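Side-chain contacts in soluble lytic murein transglycosylase (Escherichia coli, PDB 1QSA), which cleaves the glycosidic bonds between N-acetylmuramic acid and N-acetylglucosamine in peptidoglycan, leaving a 1,6-anhydro bond in the muramic acid residue: residues L41-I46 against T59-A64; N65-P70 against G382-R387; T203-T208 against Q242-N247. All coordinates share one frame; numbering follows the deposited sequence.

Interaction 1: residues L41-I46 against T59-A64; sequences LEYRQI and TNFVRA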
ATOM      1  N   LEU A  41     -20.375   2.314  23.374  1.00  9.67           N
ATOM      2  CA  LEU A  41     -20.693   3.347  24.365  1.00 10.55           C
ATOM      3  C   LEU A  41     -19.891   3.071  25.651  1.00 10.82           C
ATOM      4  O   LEU A  41     -19.392   3.996  26.292  1.00 12.64           O
ATOM      5  CB  LEU A  41     -22.198   3.332  24.682  1.00 13.00           C
ATOM      6  CG  LEU A  41     -23.136   3.761  23.550  1.00 12.13           C
ATOM      7  CD1 LEU A  41     -24.576   3.607  24.026  1.00 14.69           C
ATOM      8  CD2 LEU A  41     -22.848   5.202  23.128  1.00 14.97           C
ATOM      9  N   GLU A  42     -19.795   1.805  26.043  1.00 11.05           N
ATOM     10  CA  GLU A  42     -19.050   1.445  27.241  1.00 13.45           C
ATOM     11  C   GLU A  42     -17.579   1.792  27.048  1.00 13.98           C
ATOM     12  O   GLU A  42     -16.922   2.287  27.968  1.00 14.37           O
ATOM     13  CB  GLU A  42     -19.160  -0.052  27.512  0.56 14.57           C
ATOM     14  CG  GLU A  42     -20.524  -0.524  27.917  0.56 15.86           C
ATOM     15  CD  GLU A  42     -20.541  -2.005  28.214  0.56 17.20           C
ATOM     16  OE1 GLU A  42     -20.387  -2.807  27.271  0.56 18.59           O
ATOM     17  OE2 GLU A  42     -20.707  -2.369  29.396  0.56 19.81           O
ATOM     18  N   TYR A  43     -17.071   1.536  25.842  1.00 11.48           N
ATOM     19  CA  TYR A  43     -15.682   1.834  25.526  1.00 12.82           C
ATOM     20  C   TYR A  43     -15.445   3.336  25.662  1.00 12.85           C
ATOM     21  O   TYR A  43     -14.438   3.762  26.237  1.00 13.28           O
ATOM     22  CB  TYR A  43     -15.344   1.362  24.102  1.00 11.92           C
ATOM     23  CG  TYR A  43     -13.970   1.804  23.629  1.00 13.08           C
ATOM     24  CD1 TYR A  43     -12.823   1.085  23.975  1.00 13.07           C
ATOM     25  CD2 TYR A  43     -13.818   2.961  22.865  1.00 14.23           C
ATOM     26  CE1 TYR A  43     -11.548   1.516  23.568  1.00 14.14           C
ATOM     27  CE2 TYR A  43     -12.554   3.402  22.457  1.00 17.72           C
ATOM     28  CZ  TYR A  43     -11.427   2.672  22.813  1.00 16.95           C
ATOM     29  OH  TYR A  43     -10.187   3.135  22.414  1.00 19.13           O
ATOM     30  N   ARG A  44     -16.375   4.132  25.142  1.00 12.26           N
ATOM     31  CA  ARG A  44     -16.259   5.588  25.218  1.00 12.60           C
ATOM     32  C   ARG A  44     -16.253   6.039  26.682  1.00 13.58           C
ATOM     33  O   ARG A  44     -15.454   6.889  27.077  1.00 13.73           O
ATOM     34  CB  ARG A  44     -17.399   6.263  24.438  1.00 13.64           C
ATOM     35  CG  ARG A  44     -17.202   7.768  24.282  1.00 12.66           C
ATOM     36  CD  ARG A  44     -18.299   8.398  23.408  1.00 12.44           C
ATOM     37  NE  ARG A  44     -18.190   9.857  23.369  1.00 14.73           N
ATOM     38  CZ  ARG A  44     -18.841  10.661  22.528  1.00 15.34           C
ATOM     39  NH1 ARG A  44     -19.691  10.189  21.626  1.00 13.94           N
ATOM     40  NH2 ARG A  44     -18.659  11.968  22.613  1.00 18.31           N
ATOM     41  N   GLN A  45     -17.127   5.451  27.489  1.00 13.33           N
ATOM     42  CA  GLN A  45     -17.213   5.791  28.913  1.00 13.96           C
ATOM     43  C   GLN A  45     -15.910   5.449  29.649  1.00 15.12           C
ATOM     44  O   GLN A  45     -15.376   6.259  30.416  1.00 15.07           O
ATOM     45  CB  GLN A  45     -18.372   5.022  29.533  1.00 16.54           C
ATOM     46  CG  GLN A  45     -18.660   5.339  30.982  1.00 21.12           C
ATOM     47  CD  GLN A  45     -19.924   4.645  31.431  1.00 26.06           C
ATOM     48  OE1 GLN A  45     -19.931   3.437  31.664  1.00 29.69           O
ATOM     49  NE2 GLN A  45     -21.021   5.392  31.491  1.00 29.68           N
ATOM     50  N   ILE A  46     -15.390   4.252  29.403  1.00 13.49           N
ATOM     51  CA  ILE A  46     -14.159   3.822  30.068  1.00 14.93           C
ATOM     52  C   ILE A  46     -12.980   4.711  29.687  1.00 15.76           C
ATOM     53  O   ILE A  46     -12.241   5.188  30.559  1.00 16.04           O
ATOM     54  CB  ILE A  46     -13.856   2.346  29.736  1.00 15.14           C
ATOM     55  CG1 ILE A  46     -14.921   1.450  30.366  1.00 14.95           C
ATOM     56  CG2 ILE A  46     -12.470   1.946  30.231  1.00 16.10           C
ATOM     57  CD1 ILE A  46     -14.805  -0.010  29.935  1.00 16.98           C
ATOM     58  N   THR A  59      -9.979  -4.893  32.529  1.00 12.91           N
ATOM     59  CA  THR A  59      -9.896  -6.338  32.350  1.00 13.00           C
ATOM     60  C   THR A  59     -11.293  -6.932  32.115  1.00 13.85           C
ATOM     61  O   THR A  59     -11.474  -7.747  31.211  1.00 14.01           O
ATOM     62  CB  THR A  59      -9.260  -6.995  33.598  1.00 14.10           C
ATOM     63  OG1 THR A  59      -7.901  -6.558  33.703  1.00 13.47           O
ATOM     64  CG2 THR A  59      -9.296  -8.523  33.514  1.00 14.21           C
ATOM     65  N   ASN A  60     -12.268  -6.523  32.926  1.00 14.72           N
ATOM     66  CA  ASN A  60     -13.635  -7.039  32.788  1.00 13.91           C
ATOM     67  C   ASN A  60     -14.226  -6.696  31.425  1.00 16.07           C
ATOM     68  O   ASN A  60     -14.835  -7.552  30.778  1.00 16.14           O
ATOM     69  CB  ASN A  60     -14.543  -6.527  33.909  1.00 16.79           C
ATOM     70  CG  ASN A  60     -14.224  -7.163  35.257  1.00 17.33           C
ATOM     71  OD1 ASN A  60     -13.496  -8.160  35.333  1.00 18.63           O
ATOM     72  ND2 ASN A  60     -14.762  -6.586  36.325  1.00 21.33           N
ATOM     73  N   PHE A  61     -13.979  -5.475  30.957  1.00 13.64           N
ATOM     74  CA  PHE A  61     -14.496  -5.052  29.661  1.00 13.90           C
ATOM     75  C   PHE A  61     -13.854  -5.832  28.511  1.00 14.80           C
ATOM     76  O   PHE A  61     -14.533  -6.291  27.593  1.00 14.13           O
ATOM     77  CB  PHE A  61     -14.296  -3.544  29.452  1.00 13.33           C
ATOM     78  CG  PHE A  61     -14.809  -3.053  28.130  1.00 12.98           C
ATOM     79  CD1 PHE A  61     -16.180  -2.932  27.905  1.00 12.70           C
ATOM     80  CD2 PHE A  61     -13.927  -2.739  27.088  1.00 13.22           C
ATOM     81  CE1 PHE A  61     -16.666  -2.512  26.666  1.00 10.50           C
ATOM     82  CE2 PHE A  61     -14.408  -2.321  25.851  1.00 11.68           C
ATOM     83  CZ  PHE A  61     -15.787  -2.207  25.646  1.00 13.35           C
ATOM     84  N   VAL A  62     -12.539  -5.986  28.567  1.00 14.60           N
ATOM     85  CA  VAL A  62     -11.825  -6.709  27.529  1.00 15.07           C
ATOM     86  C   VAL A  62     -12.270  -8.179  27.482  1.00 16.87           C
ATOM     87  O   VAL A  62     -12.545  -8.712  26.405  1.00 15.98           O
ATOM     88  CB  VAL A  62     -10.300  -6.594  27.747  1.00 15.36           C
ATOM     89  CG1 VAL A  62      -9.540  -7.471  26.761  1.00 15.84           C
ATOM     90  CG2 VAL A  62      -9.875  -5.143  27.624  1.00 14.15           C
ATOM     91  N   ARG A  63     -12.412  -8.815  28.643  1.00 16.49           N
ATOM     92  CA  ARG A  63     -12.815 -10.228  28.667  1.00 19.69           C
ATOM     93  C   ARG A  63     -14.262 -10.430  28.202  1.00 18.89           C
ATOM     94  O   ARG A  63     -14.583 -11.439  27.573  1.00 19.63           O
ATOM     95  CB  ARG A  63     -12.628 -10.847  30.060  1.00 22.63           C
ATOM     96  CG  ARG A  63     -11.274 -10.596  30.728  1.00 29.37           C
ATOM     97  CD  ARG A  63     -10.081 -10.556  29.762  1.00 32.28           C
ATOM     98  NE  ARG A  63      -9.294  -9.336  29.968  1.00 32.12           N
ATOM     99  CZ  ARG A  63      -8.108  -9.078  29.417  1.00 34.94           C
ATOM    100  NH1 ARG A  63      -7.520  -9.967  28.613  1.00 34.76           N
ATOM    101  NH2 ARG A  63      -7.501  -7.919  29.678  1.00 28.04           N
ATOM    102  N   ALA A  64     -15.111  -9.439  28.459  1.00 17.08           N
ATOM    103  CA  ALA A  64     -16.520  -9.511  28.081  1.00 16.63           C
ATOM    104  C   ALA A  64     -16.781  -9.209  26.612  1.00 17.46           C
ATOM    105  O   ALA A  64     -17.859  -9.504  26.105  1.00 17.83           O
ATOM    106  CB  ALA A  64     -17.340  -8.561  28.936  1.00 17.51           C
TER
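Phe61 meets Glu42, Tyr43 and Ile46 of the facing helix. Helices 38-48 and 55-64 follow each other in the alpha-superhelix and run nearly antiparallel, at 159°. Their short axes come no closer than 11.5 Å, so long side chains must bridge them. Phe61 does most of this. Its CG is anti to the backbone N (chi1 180°), and this sends the ring across toward 41-46.

Ile46 meets the root of the ring. Its CD1 lies 3.5 Å from Phe61 CG and 3.6 Å from Phe61 CB, approaching obliquely. Farther out, Glu42 CB is 3.6 Å from Phe61 CE1. At the far end, Phe61 CZ reaches Tyr43 CB at 3.9 Å. The Tyr43 and Phe61 side chains cross at about a right angle, with Phe61 CE2 near the plane of the tyrosine ring, at its edge. Glu42 OE1 lies in the plane of the Phe61 ring, by its edge, but Glu42 has two modelled conformers, so this placement is doubtful.

Leu68, Ala71 and Leu74 also touch Phe61. With Phe61 replaced by an alanine, Ile46 CD1 and Tyr43 CB would probably lose their apolar partner and a gap would open between the helices.

No hydrogen bond crosses between the segments. The pairing therefore rests on van der Waals packing round one buried ring.

Interaction 2: residues N65-P70 against G382-R387; sequences NPTLPP and GPEMAR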
ATOM      1  N   ASN A  65     -15.788  -8.656  25.924  1.00 16.35           N
ATOM      2  CA  ASN A  65     -15.946  -8.266  24.526  1.00 14.96           C
ATOM      3  C   ASN A  65     -14.782  -8.753  23.657  1.00 15.92           C
ATOM      4  O   ASN A  65     -14.116  -7.951  22.992  1.00 14.58           O
ATOM      5  CB  ASN A  65     -16.078  -6.735  24.466  1.00 15.02           C
ATOM      6  CG  ASN A  65     -17.318  -6.228  25.192  1.00 16.06           C
ATOM      7  OD1 ASN A  65     -18.401  -6.162  24.606  1.00 16.72           O
ATOM      8  ND2 ASN A  65     -17.172  -5.884  26.473  1.00 13.78           N
ATOM      9  N   PRO A  66     -14.595 -10.092  23.564  1.00 16.33           N
ATOM     10  CA  PRO A  66     -13.512 -10.697  22.780  1.00 18.11           C
ATOM     11  C   PRO A  66     -13.414 -10.374  21.291  1.00 18.34           C
ATOM     12  O   PRO A  66     -12.318 -10.397  20.730  1.00 18.19           O
ATOM     13  CB  PRO A  66     -13.699 -12.198  23.027  1.00 19.93           C
ATOM     14  CG  PRO A  66     -15.168 -12.334  23.227  1.00 20.82           C
ATOM     15  CD  PRO A  66     -15.509 -11.131  24.077  1.00 19.77           C
ATOM     16  N   THR A  67     -14.545 -10.079  20.650  1.00 17.43           N
ATOM     17  CA  THR A  67     -14.544  -9.763  19.228  1.00 18.84           C
ATOM     18  C   THR A  67     -14.734  -8.279  18.889  1.00 18.33           C
ATOM     19  O   THR A  67     -14.823  -7.909  17.718  1.00 17.20           O
ATOM     20  CB  THR A  67     -15.600 -10.597  18.458  1.00 19.80           C
ATOM     21  OG1 THR A  67     -16.911 -10.262  18.922  1.00 18.95           O
ATOM     22  CG2 THR A  67     -15.343 -12.104  18.654  1.00 20.86           C
ATOM     23  N   LEU A  68     -14.772  -7.429  19.913  1.00 16.10           N
ATOM     24  CA  LEU A  68     -14.943  -5.996  19.693  1.00 14.33           C
ATOM     25  C   LEU A  68     -13.566  -5.393  19.364  1.00 15.35           C
ATOM     26  O   LEU A  68     -12.674  -5.395  20.217  1.00 14.69           O
ATOM     27  CB  LEU A  68     -15.512  -5.357  20.959  1.00 12.99           C
ATOM     28  CG  LEU A  68     -15.781  -3.854  20.878  1.00 13.10           C
ATOM     29  CD1 LEU A  68     -16.943  -3.588  19.923  1.00 11.66           C
ATOM     30  CD2 LEU A  68     -16.107  -3.329  22.274  1.00 13.47           C
ATOM     31  N   PRO A  69     -13.383  -4.841  18.145  1.00 14.58           N
ATOM     32  CA  PRO A  69     -12.069  -4.273  17.822  1.00 14.24           C
ATOM     33  C   PRO A  69     -11.502  -3.275  18.852  1.00 14.79           C
ATOM     34  O   PRO A  69     -10.343  -3.412  19.248  1.00 15.10           O
ATOM     35  CB  PRO A  69     -12.271  -3.684  16.422  1.00 15.51           C
ATOM     36  CG  PRO A  69     -13.302  -4.611  15.821  1.00 15.17           C
ATOM     37  CD  PRO A  69     -14.279  -4.792  16.969  1.00 14.29           C
ATOM     38  N   PRO A  70     -12.296  -2.284  19.315  1.00 13.71           N
ATOM     39  CA  PRO A  70     -11.690  -1.378  20.306  1.00 14.53           C
ATOM     40  C   PRO A  70     -11.358  -2.012  21.671  1.00 14.88           C
ATOM     41  O   PRO A  70     -10.535  -1.469  22.414  1.00 14.50           O
ATOM     42  CB  PRO A  70     -12.702  -0.237  20.421  1.00 14.54           C
ATOM     43  CG  PRO A  70     -13.994  -0.843  19.955  1.00 16.21           C
ATOM     44  CD  PRO A  70     -13.563  -1.721  18.810  1.00 13.97           C
ATOM     45  N   GLY A 382     -25.026 -13.975  14.249  1.00 23.23           N
ATOM     46  CA  GLY A 382     -24.492 -13.666  15.561  1.00 21.87           C
ATOM     47  C   GLY A 382     -24.378 -12.204  15.940  1.00 18.66           C
ATOM     48  O   GLY A 382     -24.737 -11.313  15.166  1.00 16.93           O
ATOM     49  N   PRO A 383     -23.901 -11.929  17.159  1.00 17.62           N
ATOM     50  CA  PRO A 383     -23.747 -10.553  17.633  1.00 15.83           C
ATOM     51  C   PRO A 383     -22.738  -9.715  16.840  1.00 14.43           C
ATOM     52  O   PRO A 383     -22.960  -8.519  16.670  1.00 11.68           O
ATOM     53  CB  PRO A 383     -23.354 -10.725  19.106  1.00 17.49           C
ATOM     54  CG  PRO A 383     -22.830 -12.114  19.198  1.00 20.06           C
ATOM     55  CD  PRO A 383     -23.639 -12.906  18.231  1.00 18.98           C
ATOM     56  N   GLU A 384     -21.653 -10.317  16.331  1.00 12.97           N
ATOM     57  CA  GLU A 384     -20.707  -9.504  15.562  1.00 13.66           C
ATOM     58  C   GLU A 384     -21.377  -9.005  14.272  1.00 12.54           C
ATOM     59  O   GLU A 384     -21.228  -7.835  13.901  1.00 10.63           O
ATOM     60  CB  GLU A 384     -19.370 -10.227  15.271  1.00 17.07           C
ATOM     61  CG  GLU A 384     -18.366  -9.281  14.563  1.00 21.09           C
ATOM     62  CD  GLU A 384     -16.887  -9.634  14.743  1.00 24.01           C
ATOM     63  OE1 GLU A 384     -16.523 -10.840  14.718  1.00 25.64           O
ATOM     64  OE2 GLU A 384     -16.077  -8.683  14.873  1.00 21.73           O
ATOM     65  N   MET A 385     -22.152  -9.861  13.607  1.00 11.06           N
ATOM     66  CA  MET A 385     -22.842  -9.416  12.397  1.00 11.79           C
ATOM     67  C   MET A 385     -23.856  -8.313  12.742  1.00 10.42           C
ATOM     68  O   MET A 385     -24.036  -7.373  11.980  1.00 11.69           O
ATOM     69  CB  MET A 385     -23.558 -10.576  11.694  1.00 11.74           C
ATOM     70  CG  MET A 385     -24.189 -10.183  10.358  1.00 13.02           C
ATOM     71  SD  MET A 385     -22.968  -9.634   9.118  1.00 15.61           S
ATOM     72  CE  MET A 385     -22.509 -11.198   8.371  1.00 18.56           C
ATOM     73  N   ALA A 386     -24.521  -8.431  13.893  1.00 10.70           N
ATOM     74  CA  ALA A 386     -25.478  -7.410  14.298  1.00 10.20           C
ATOM     75  C   ALA A 386     -24.764  -6.056  14.473  1.00 10.24           C
ATOM     76  O   ALA A 386     -25.324  -5.015  14.136  1.00 10.74           O
ATOM     77  CB  ALA A 386     -26.195  -7.819  15.575  1.00  9.92           C
ATOM     78  N   ARG A 387     -23.525  -6.069  14.979  1.00 10.28           N
ATOM     79  CA  ARG A 387     -22.781  -4.808  15.127  1.00  9.77           C
ATOM     80  C   ARG A 387     -22.431  -4.263  13.741  1.00 10.27           C
ATOM     81  O   ARG A 387     -22.564  -3.068  13.494  1.00  9.37           O
ATOM     82  CB  ARG A 387     -21.505  -4.994  15.952  1.00  8.98           C
ATOM     83  CG  ARG A 387     -21.779  -5.339  17.425  1.00  9.25           C
ATOM     84  CD  ARG A 387     -20.582  -5.036  18.310  1.00 10.33           C
ATOM     85  NE  ARG A 387     -19.430  -5.865  17.984  1.00 12.30           N
ATOM     86  CZ  ARG A 387     -19.240  -7.109  18.408  1.00 12.27           C
ATOM     87  NH1 ARG A 387     -20.137  -7.704  19.191  1.00 14.29           N
ATOM     88  NH2 ARG A 387     -18.153  -7.772  18.040  1.00 13.14           N
TER
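Thr67 and Leu68 meet Glu384 and Arg387 where the start of the alpha-superhelix touches the L domain. Residues 65-68 form a type I beta turn, and Leu68 is the N-cap of helix 69-84. The partner is the first turn of helix 383-393, with Gly382 as its N-cap. The contact joins parts more than 300 residues apart, consistent with the closed ring shape of Slt70.

One hydrogen bond crosses between the segments. Arg387 NH2 donates to Thr67 OG1 at 2.9 Å, with an N-H...O angle of 155°. The hydroxyl lies at the edge of the guanidinium, close to its plane. Arg387 bends at chi3 (-65°), which turns its guanidinium back over its own helix. One face then lies near Glu384 CA, which sits 3.8 Å above the plane toward the rim.

Charges surround this bond. Arg387 NE forms a salt bridge with Glu403 of helix 397-408. Within the segment, Arg387 NH2 and Glu384 OE2 make only a long salt bridge of 3.9 Å. Glu384 OE2 also lies close to the carboxylate of Glu403. The arginine probably offsets the repulsion between these two acids, which might otherwise favour a proton on one of them.

Van der Waals contact is slight. Leu68 crosses Arg387 at about a right angle, and its CD1 methyl lies against Arg387 NE at 3.9 Å. Pro39 and Tyr40 of helix 38-48 also touch Leu68.

Last comes a pair of acceptors. Thr67 O takes a hydrogen bond from Asn406 ND2, yet it also faces Glu384 OE2 at 3.2 Å with no bond between them.

Interaction 3: residues T203-T208 against Q242-N247; sequences TFARTT and QAQQLN. With SO4 (sulfate ion), chain G.
Ala205 and Arg206 pack against Ala243 and Gln244 where two helices of the alpha-superhelix meet near their C-terminal ends. These are helices 201-207 and 230-243. The alanines permit a close approach: Arg206 CA and Ala243 CA are 5.2 Å apart.

The first shell is apolar. Ala205 CB meets Ala243 CB at 4.0 Å. Arg206 adds its aliphatic chain, with CG 3.7 Å from Ala243 CB. Gln244 lies alongside Ala205, and its CG is 3.8 Å from Ala205 CB. Its CG is anti to the carbonyl carbon (chi1 -61°) and the chain runs on extended, which lays the amide against Ala205 CB.

Water 1 forms the next shell and ties the segments together. It accepts from Gln244 NE2 at 2.9 Å. It donates to Ala205 O at 2.9 Å and to Thr208 OG1 at 3.0 Å. Two of its three partners have a further bond. Gln244 NE2 also donates to Thr214 O of helix 212-228, which limits rotation of the buried amide. Thr208 OG1 donates to Phe204 O, tilted 31° from the carbonyl plane. Water 2 makes a looser link on the exposed side: it accepts from Arg206 NE, near the guanidinium plane, and donates weakly to Gln242 OE1.

Outside these lies the chain leaving helix 230-243. Gln244 O accepts from Arg215 NE, which holds the turn against helix 212-228. Gln245 reaches a sulfate, probably from the crystallisation liquor, which also accepts from Ala210 N. The glutamine bond is nearly straight: Gln245 NE2 donates to sulfate O3 at 3.0 Å, with an N-H...O angle of 166°.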
ATOM      1  N   THR A 203      35.655   9.468   0.719  1.00 22.27           N
ATOM      2  CA  THR A 203      36.497   9.829   1.864  1.00 23.08           C
ATOM      3  C   THR A 203      36.234   8.804   2.977  1.00 23.37           C
ATOM      4  O   THR A 203      37.173   8.286   3.582  1.00 20.85           O
ATOM      5  CB  THR A 203      36.173  11.250   2.379  1.00 24.74           C
ATOM      6  OG1 THR A 203      36.435  12.199   1.340  1.00 29.77           O
ATOM      7  CG2 THR A 203      37.025  11.598   3.583  1.00 25.13           C
ATOM      8  N   PHE A 204      34.957   8.481   3.195  1.00 21.39           N
ATOM      9  CA  PHE A 204      34.555   7.495   4.203  1.00 21.15           C
ATOM     10  C   PHE A 204      35.243   6.153   3.917  1.00 21.12           C
ATOM     11  O   PHE A 204      35.812   5.535   4.812  1.00 21.23           O
ATOM     12  CB  PHE A 204      33.021   7.320   4.183  1.00 19.12           C
ATOM     13  CG  PHE A 204      32.504   6.223   5.090  1.00 18.67           C
ATOM     14  CD1 PHE A 204      32.209   6.488   6.432  1.00 18.55           C
ATOM     15  CD2 PHE A 204      32.283   4.932   4.596  1.00 18.39           C
ATOM     16  CE1 PHE A 204      31.697   5.483   7.267  1.00 18.21           C
ATOM     17  CE2 PHE A 204      31.774   3.917   5.422  1.00 18.27           C
ATOM     18  CZ  PHE A 204      31.479   4.197   6.763  1.00 18.20           C
ATOM     19  N   ALA A 205      35.197   5.727   2.656  1.00 20.44           N
ATOM     20  CA  ALA A 205      35.784   4.463   2.217  1.00 21.38           C
ATOM     21  C   ALA A 205      37.307   4.394   2.364  1.00 22.55           C
ATOM     22  O   ALA A 205      37.857   3.345   2.674  1.00 21.76           O
ATOM     23  CB  ALA A 205      35.397   4.192   0.770  1.00 20.69           C
ATOM     24  N   ARG A 206      37.977   5.516   2.125  1.00 23.80           N
ATOM     25  CA  ARG A 206      39.432   5.564   2.214  1.00 26.54           C
ATOM     26  C   ARG A 206      39.977   5.753   3.628  1.00 27.40           C
ATOM     27  O   ARG A 206      41.064   5.266   3.937  1.00 28.20           O
ATOM     28  CB  ARG A 206      39.975   6.677   1.315  1.00 27.32           C
ATOM     29  CG  ARG A 206      39.767   6.442  -0.163  1.00 28.12           C
ATOM     30  CD  ARG A 206      40.160   7.669  -0.958  1.00 28.02           C
ATOM     31  NE  ARG A 206      40.277   7.368  -2.380  1.00 29.89           N
ATOM     32  CZ  ARG A 206      40.431   8.287  -3.329  1.00 29.83           C
ATOM     33  NH1 ARG A 206      40.460   9.575  -3.013  1.00 27.53           N
ATOM     34  NH2 ARG A 206      40.535   7.914  -4.601  1.00 29.18           N
ATOM     35  N   THR A 207      39.228   6.451   4.480  1.00 27.25           N
ATOM     36  CA  THR A 207      39.681   6.718   5.843  1.00 27.74           C
ATOM     37  C   THR A 207      39.259   5.717   6.916  1.00 28.01           C
ATOM     38  O   THR A 207      39.666   5.848   8.070  1.00 28.54           O
ATOM     39  CB  THR A 207      39.296   8.135   6.303  1.00 27.62           C
ATOM     40  OG1 THR A 207      37.868   8.259   6.357  1.00 29.64           O
ATOM     41  CG2 THR A 207      39.870   9.174   5.351  1.00 29.47           C
ATOM     42  N   THR A 208      38.419   4.751   6.553  1.00 26.59           N
ATOM     43  CA  THR A 208      37.979   3.722   7.496  1.00 24.36           C
ATOM     44  C   THR A 208      38.464   2.372   6.982  1.00 24.33           C
ATOM     45  O   THR A 208      38.737   2.206   5.788  1.00 24.80           O
ATOM     46  CB  THR A 208      36.422   3.658   7.650  1.00 23.67           C
ATOM     47  OG1 THR A 208      35.827   3.205   6.425  1.00 21.73           O
ATOM     48  CG2 THR A 208      35.844   5.012   8.035  1.00 22.75           C
ATOM     49  N   GLN A 242      38.653   0.101  -5.234  1.00 27.78           N
ATOM     50  CA  GLN A 242      40.038   0.018  -4.779  1.00 28.74           C
ATOM     51  C   GLN A 242      40.179   0.371  -3.291  1.00 27.23           C
ATOM     52  O   GLN A 242      40.916  -0.290  -2.563  1.00 27.16           O
ATOM     53  CB  GLN A 242      40.930   0.923  -5.633  1.00 31.62           C
ATOM     54  CG  GLN A 242      42.415   0.849  -5.294  1.00 35.17           C
ATOM     55  CD  GLN A 242      42.908   2.108  -4.610  1.00 39.83           C
ATOM     56  OE1 GLN A 242      42.725   2.288  -3.404  1.00 41.11           O
ATOM     57  NE2 GLN A 242      43.519   3.002  -5.383  1.00 40.97           N
ATOM     58  N   ALA A 243      39.458   1.397  -2.843  1.00 26.25           N
ATOM     59  CA  ALA A 243      39.505   1.825  -1.440  1.00 25.28           C
ATOM     60  C   ALA A 243      39.011   0.762  -0.454  1.00 25.31           C
ATOM     61  O   ALA A 243      39.494   0.690   0.685  1.00 24.37           O
ATOM     62  CB  ALA A 243      38.717   3.112  -1.255  1.00 25.89           C
ATOM     63  N   GLN A 244      38.057  -0.065  -0.881  1.00 22.86           N
ATOM     64  CA  GLN A 244      37.515  -1.102  -0.006  1.00 21.52           C
ATOM     65  C   GLN A 244      37.789  -2.530  -0.450  1.00 21.98           C
ATOM     66  O   GLN A 244      37.217  -3.471   0.107  1.00 20.94           O
ATOM     67  CB  GLN A 244      36.010  -0.898   0.199  1.00 20.24           C
ATOM     68  CG  GLN A 244      35.684   0.423   0.852  1.00 18.79           C
ATOM     69  CD  GLN A 244      34.213   0.538   1.209  1.00 20.13           C
ATOM     70  OE1 GLN A 244      33.344   0.269   0.376  1.00 19.38           O
ATOM     71  NE2 GLN A 244      33.929   0.956   2.440  1.00 17.15           N
ATOM     72  N   GLN A 245      38.680  -2.689  -1.432  1.00 22.58           N
ATOM     73  CA  GLN A 245      39.055  -4.002  -1.969  1.00 24.46           C
ATOM     74  C   GLN A 245      37.816  -4.839  -2.265  1.00 24.11           C
ATOM     75  O   GLN A 245      37.744  -6.010  -1.907  1.00 25.07           O
ATOM     76  CB  GLN A 245      39.973  -4.754  -0.988  1.00 25.93           C
ATOM     77  CG  GLN A 245      41.058  -3.900  -0.310  1.00 29.19           C
ATOM     78  CD  GLN A 245      40.672  -3.463   1.117  1.00 30.49           C
ATOM     79  OE1 GLN A 245      40.169  -4.262   1.912  1.00 31.11           O
ATOM     80  NE2 GLN A 245      40.908  -2.193   1.436  1.00 30.36           N
ATOM     81  N   LEU A 246      36.835  -4.233  -2.928  1.00 24.41           N
ATOM     82  CA  LEU A 246      35.588  -4.924  -3.232  1.00 24.20           C
ATOM     83  C   LEU A 246      35.729  -6.134  -4.147  1.00 25.47           C
ATOM     84  O   LEU A 246      36.535  -6.128  -5.086  1.00 25.44           O
ATOM     85  CB  LEU A 246      34.575  -3.943  -3.822  1.00 23.39           C
ATOM     86  CG  LEU A 246      34.227  -2.717  -2.978  1.00 21.05           C
ATOM     87  CD1 LEU A 246      33.206  -1.886  -3.727  1.00 18.82           C
ATOM     88  CD2 LEU A 246      33.694  -3.111  -1.607  1.00 19.36           C
ATOM     89  N   ASN A 247      34.961  -7.180  -3.852  1.00 26.06           N
ATOM     90  CA  ASN A 247      34.981  -8.385  -4.666  1.00 29.04           C
ATOM     91  C   ASN A 247      34.085  -8.173  -5.886  1.00 30.32           C
ATOM     92  O   ASN A 247      33.457  -7.111  -6.019  1.00 28.18           O
ATOM     93  CB  ASN A 247      34.564  -9.625  -3.854  1.00 29.89           C
ATOM     94  CG  ASN A 247      33.141  -9.548  -3.321  1.00 31.54           C
ATOM     95  OD1 ASN A 247      32.235  -9.063  -3.990  1.00 31.25           O
ATOM     96  ND2 ASN A 247      32.937 -10.074  -2.118  1.00 31.24           N
TER
HETATM   97  S   SO4 G 706      41.954  -1.204   4.948  1.00 48.36           S
HETATM   98  O1  SO4 G 706      42.346   0.127   5.443  1.00 47.32           O
HETATM   99  O2  SO4 G 706      41.763  -2.121   6.088  1.00 48.47           O
HETATM  100  O3  SO4 G 706      40.693  -1.094   4.188  1.00 46.99           O
HETATM  101  O4  SO4 G 706      43.015  -1.731   4.064  1.00 48.71           O
HETATM  102  O   HOH W   1      36.250   1.413   4.120  1.00 18.27           O
HETATM  103  O   HOH W   2      40.688   4.871  -3.965  1.00 29.26           O

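How the interactions relate
Interactions 1 and 2 are neighbours, with centres 13 Å apart. Helices 55-64 and 69-84 are consecutive, and the turn between them carries the chain from one contact to the other. They touch directly: Phe61 CZ is 3.6 Å from Leu68 CD2, and Tyr43 CE1 is 3.4 Å from Pro70 O. Packing thus runs from helices 38-48 and 55-64 to helix 383-393. Interaction 3 is remote, its centre about 60 Å from each of the others. It falls inside the long loop of chain closed by interaction 2, across the chain's centre from it. All three lie away from the predicted catalytic Glu478.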